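Long-range contacts in archaeal actin homolog (Thermoplasma acidophilum, PDB 2FSJ), which polymerizes into bundles of helical filaments in a nucleotide-dependent manner, optimally with ATP: residues A107-G112 with L149-P154; V194-S199 with I301-G306. All coordinates share one frame; numbering follows the deposited sequence.

How the contacts relate
Contact 1 (107-112 with 149-154) and contact 2 (194-199 with 301-306) lie in different parts of the actin-like fold, their centres 29 Å apart and their nearest atoms about 17 Å apart, so they do not touch. They follow one another in series, contact 1 closing before contact 2 opens. Contact 1 belongs to the N-terminal actin-like family region, where helix 101-111 packs on strand 147-152 at the border of the seven-stranded sheet. Contact 2 falls in the C-terminal MreB-like region and joins strands 191-197 and 297-303 of the second sheet. Contact 2 carries ATP-binding residues itself; contact 1 is packing towards the periphery of its half.

Contact 1: A107-G112 with L149-P154; sequences ALWESG and LTVTGP
With CG anti to the backbone N (chi1 -169°) and the indole turned to a chi2 of -91°, W109 reaches from the helix toward the C-terminal end of strand 147-152; V151 holds CG1 anti to its own N, which sets that methyl against the six-membered ring. V151 CG1 lies 3.5 Å from W109 CE3, and the carbonyl oxygen V151 O meets CZ3 at the ring's edge, near its plane, at 3.5 Å. Farther along the ring G153 CA and P154 CD approach obliquely, 3.6 Å from W109 CH2 and 3.7 Å from W109 CZ2. A side chain on G153 would run into CZ2, so the missing CB lets the backbone pass this close to the indole. One residue earlier in the helix, L108 CD1 touches L149 CD1 at 3.8 Å, the two leucines crossing at about a right angle. Van der Waals packing of the indole thus dominates the interface, and W109 supplies most of the helix surface buried in it.

Helix and strand axes approach to 9.8 Å, with 67° between their directions. Strand 147-152 is the outermost of its sheet on this side and pairs with strand 158-170, whose R159 makes a cation-pi contact with W109 and whose F161 touches L108, while L66 and E157 from loops also pack on the indole.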
# COMPACT_ATOMS: atom_id res chain seq x y z
N ALA A 107 -0.60 -8.11 11.37
CA ALA A 107 -0.78 -6.70 11.73
C ALA A 107 -1.26 -6.51 13.15
O ALA A 107 -0.71 -5.69 13.89
CB ALA A 107 -1.74 -5.98 10.78
N LEU A 108 -2.29 -7.25 13.52
CA LEU A 108 -2.83 -7.19 14.88
C LEU A 108 -1.83 -7.70 15.92
O LEU A 108 -1.63 -7.06 16.95
CB LEU A 108 -4.16 -7.92 14.95
CG LEU A 108 -5.21 -7.45 13.94
CD1 LEU A 108 -6.52 -8.24 14.08
CD2 LEU A 108 -5.50 -5.98 14.17
N TRP A 109 -1.14 -8.80 15.62
CA TRP A 109 -0.05 -9.28 16.45
C TRP A 109 1.08 -8.23 16.64
O TRP A 109 1.53 -7.96 17.78
CB TRP A 109 0.54 -10.55 15.84
CG TRP A 109 1.48 -11.22 16.79
CD1 TRP A 109 2.83 -11.02 16.89
CD2 TRP A 109 1.13 -12.14 17.84
NE1 TRP A 109 3.34 -11.75 17.94
CE2 TRP A 109 2.33 -12.46 18.53
CE3 TRP A 109 -0.07 -12.75 18.25
CZ2 TRP A 109 2.36 -13.35 19.60
CZ3 TRP A 109 -0.03 -13.66 19.33
CH2 TRP A 109 1.16 -13.93 19.98
N GLU A 110 1.54 -7.65 15.55
CA GLU A 110 2.58 -6.62 15.64
C GLU A 110 2.15 -5.36 16.40
O GLU A 110 2.99 -4.71 17.03
CB GLU A 110 3.09 -6.24 14.29
CG GLU A 110 3.89 -7.30 13.60
CD GLU A 110 5.35 -7.39 14.03
OE1 GLU A 110 5.89 -6.47 14.71
OE2 GLU A 110 5.97 -8.42 13.68
N SER A 111 0.87 -5.02 16.36
CA SER A 111 0.39 -3.85 17.06
C SER A 111 0.70 -3.96 18.58
O SER A 111 0.86 -2.97 19.24
CB SER A 111 -1.12 -3.64 16.78
OG SER A 111 -1.95 -4.45 17.60
N GLY A 112 0.79 -5.19 19.09
CA GLY A 112 1.00 -5.46 20.50
C GLY A 112 -0.24 -5.21 21.35
O GLY A 112 -0.19 -5.39 22.57
N LEU A 149 -11.04 -13.22 16.04
CA LEU A 149 -9.78 -13.71 15.52
C LEU A 149 -8.87 -14.09 16.64
O LEU A 149 -8.61 -13.30 17.54
CB LEU A 149 -9.10 -12.60 14.73
CG LEU A 149 -9.90 -11.86 13.65
CD1 LEU A 149 -8.83 -11.05 12.84
CD2 LEU A 149 -10.71 -12.78 12.75
N THR A 150 -8.38 -15.31 16.61
CA THR A 150 -7.52 -15.84 17.65
C THR A 150 -6.18 -16.15 17.02
O THR A 150 -6.11 -17.04 16.16
CB THR A 150 -8.12 -17.12 18.17
OG1 THR A 150 -9.46 -16.85 18.62
CG2 THR A 150 -7.37 -17.60 19.36
N VAL A 151 -5.15 -15.44 17.44
CA VAL A 151 -3.81 -15.61 16.88
C VAL A 151 -2.89 -16.25 17.93
O VAL A 151 -2.80 -15.76 19.06
CB VAL A 151 -3.22 -14.25 16.47
CG1 VAL A 151 -1.89 -14.42 15.74
CG2 VAL A 151 -4.22 -13.45 15.68
N THR A 152 -2.23 -17.35 17.55
CA THR A 152 -1.20 -18.00 18.36
C THR A 152 0.19 -17.67 17.86
O THR A 152 0.46 -17.66 16.65
CB THR A 152 -1.41 -19.52 18.37
OG1 THR A 152 -2.75 -19.81 18.79
CG2 THR A 152 -0.49 -20.20 19.41
N GLY A 153 1.11 -17.41 18.79
CA GLY A 153 2.44 -16.96 18.46
C GLY A 153 3.54 -17.60 19.30
O GLY A 153 3.34 -18.67 19.88
N PRO A 154 4.70 -16.93 19.36
CA PRO A 154 5.85 -17.44 20.11
C PRO A 154 5.48 -17.87 21.53
O PRO A 154 4.71 -17.21 22.21
CB PRO A 154 6.81 -16.24 20.11
CG PRO A 154 6.51 -15.56 18.76
CD PRO A 154 5.01 -15.68 18.65

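Contact 2: V194-S199 with I301-G306; sequences VIDVGS and IPVGGG
I195 bonds through both its N and its O to the residues flanking P302, its partner in the parallel register: I195 N donates to I301 O at 2.9 Å, and V303 N returns a nearly straight bond (174° at the hydrogen) to I195 O, also at 2.9 Å. V197 N then reaches V303 O at 3.2 Å. Past the strand end, the chain turns through G304 and G305, and G306 N closes on V197 O at 3.0 Å.

On one face of the pair, V303 CG2 touches both V194 CG1, 3.7 Å away, and D196 CB, 3.6 Å away. D196 has CG anti to its backbone N (chi1 -170°), which carries the carboxylate along the strand until OD1 stands 3.3 Å from G304 CA. G304 has a positive phi (84°), and a CB there would clash with both D196 OD1 and V197 O. V197 packs its CB against G306 CA at 3.7 Å, where a side chain on G306 would strike CG1.

Farther out, D196 OD2 hydrogen-bonds a glycerol, probably from the crystallisation liquor, and, weakly, Q171, while V303 O also accepts a hydrogen bond from S307 OG. Replacing D196 by an alanine is likely to leave Q171 NE2 without its weak acceptor, the flank of G304 without the carboxylate and V303 CG2 with only part of its cover. Strand 202-208 pairs with the other edge of strand 191-197, and F314 covers I195 and V197. S199, G305, G306 and S307 belong to the ATP site; D196-S199 and G304-G306, at the ends of neighbouring parallel strands, are consistent with the phosphate-2 (Asp-x-Gly) and adenosine (Gly-Gly) motifs of actin-like ATPases.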
# COMPACT_ATOMS: atom_id res chain seq x y z
N VAL A 194 -4.88 12.51 -6.55
CA VAL A 194 -3.96 11.67 -5.80
C VAL A 194 -3.47 10.57 -6.72
O VAL A 194 -4.29 9.82 -7.25
CB VAL A 194 -4.66 11.01 -4.56
CG1 VAL A 194 -3.67 10.11 -3.83
CG2 VAL A 194 -5.19 12.14 -3.58
N ILE A 195 -2.16 10.51 -6.93
CA ILE A 195 -1.53 9.59 -7.87
C ILE A 195 -0.68 8.61 -7.05
O ILE A 195 0.36 8.98 -6.49
CB ILE A 195 -0.69 10.37 -8.89
CG1 ILE A 195 -1.55 11.38 -9.65
CG2 ILE A 195 -0.01 9.39 -9.86
CD1 ILE A 195 -0.75 12.46 -10.36
N ASP A 196 -1.16 7.38 -6.90
CA ASP A 196 -0.53 6.38 -6.01
C ASP A 196 0.20 5.35 -6.86
O ASP A 196 -0.43 4.49 -7.44
CB ASP A 196 -1.64 5.74 -5.22
CG ASP A 196 -1.16 4.87 -4.09
OD1 ASP A 196 0.04 4.50 -4.03
OD2 ASP A 196 -1.96 4.51 -3.20
N VAL A 197 1.51 5.46 -6.96
CA VAL A 197 2.29 4.59 -7.82
C VAL A 197 2.74 3.41 -6.96
O VAL A 197 3.58 3.56 -6.06
CB VAL A 197 3.57 5.28 -8.42
CG1 VAL A 197 4.22 4.32 -9.39
CG2 VAL A 197 3.21 6.53 -9.17
N GLY A 198 2.12 2.28 -7.19
CA GLY A 198 2.53 1.06 -6.52
C GLY A 198 3.40 0.19 -7.43
O GLY A 198 3.84 0.62 -8.50
N SER A 199 3.63 -1.05 -6.98
CA SER A 199 4.44 -2.00 -7.74
C SER A 199 3.77 -2.43 -9.04
O SER A 199 4.38 -2.44 -10.11
CB SER A 199 4.76 -3.22 -6.86
OG SER A 199 5.81 -3.98 -7.44
N ILE A 301 -1.09 15.22 -5.88
CA ILE A 301 -0.61 14.60 -4.66
C ILE A 301 -0.03 13.21 -4.95
O ILE A 301 -0.75 12.21 -5.00
CB ILE A 301 -1.74 14.56 -3.61
CG1 ILE A 301 -2.34 15.96 -3.38
CG2 ILE A 301 -1.23 13.96 -2.30
CD1 ILE A 301 -3.72 15.96 -2.75
N PRO A 302 1.26 13.15 -5.20
CA PRO A 302 1.88 11.85 -5.44
C PRO A 302 2.12 11.11 -4.14
O PRO A 302 2.72 11.66 -3.21
CB PRO A 302 3.18 12.21 -6.13
CG PRO A 302 2.99 13.71 -6.52
CD PRO A 302 2.19 14.27 -5.43
N VAL A 303 1.64 9.87 -4.09
CA VAL A 303 1.78 9.00 -2.94
C VAL A 303 2.23 7.62 -3.41
O VAL A 303 2.48 7.41 -4.58
CB VAL A 303 0.50 8.90 -2.09
CG1 VAL A 303 0.09 10.26 -1.44
CG2 VAL A 303 -0.66 8.27 -2.85
N GLY A 304 2.41 6.70 -2.47
CA GLY A 304 2.94 5.38 -2.78
C GLY A 304 4.46 5.35 -2.85
O GLY A 304 5.13 6.40 -2.98
N GLY A 305 4.99 4.11 -2.83
CA GLY A 305 6.43 3.84 -2.98
C GLY A 305 7.08 4.35 -4.26
O GLY A 305 8.21 4.86 -4.25
N GLY A 306 6.37 4.24 -5.37
CA GLY A 306 6.83 4.78 -6.65
C GLY A 306 7.05 6.29 -6.70
O GLY A 306 7.88 6.77 -7.42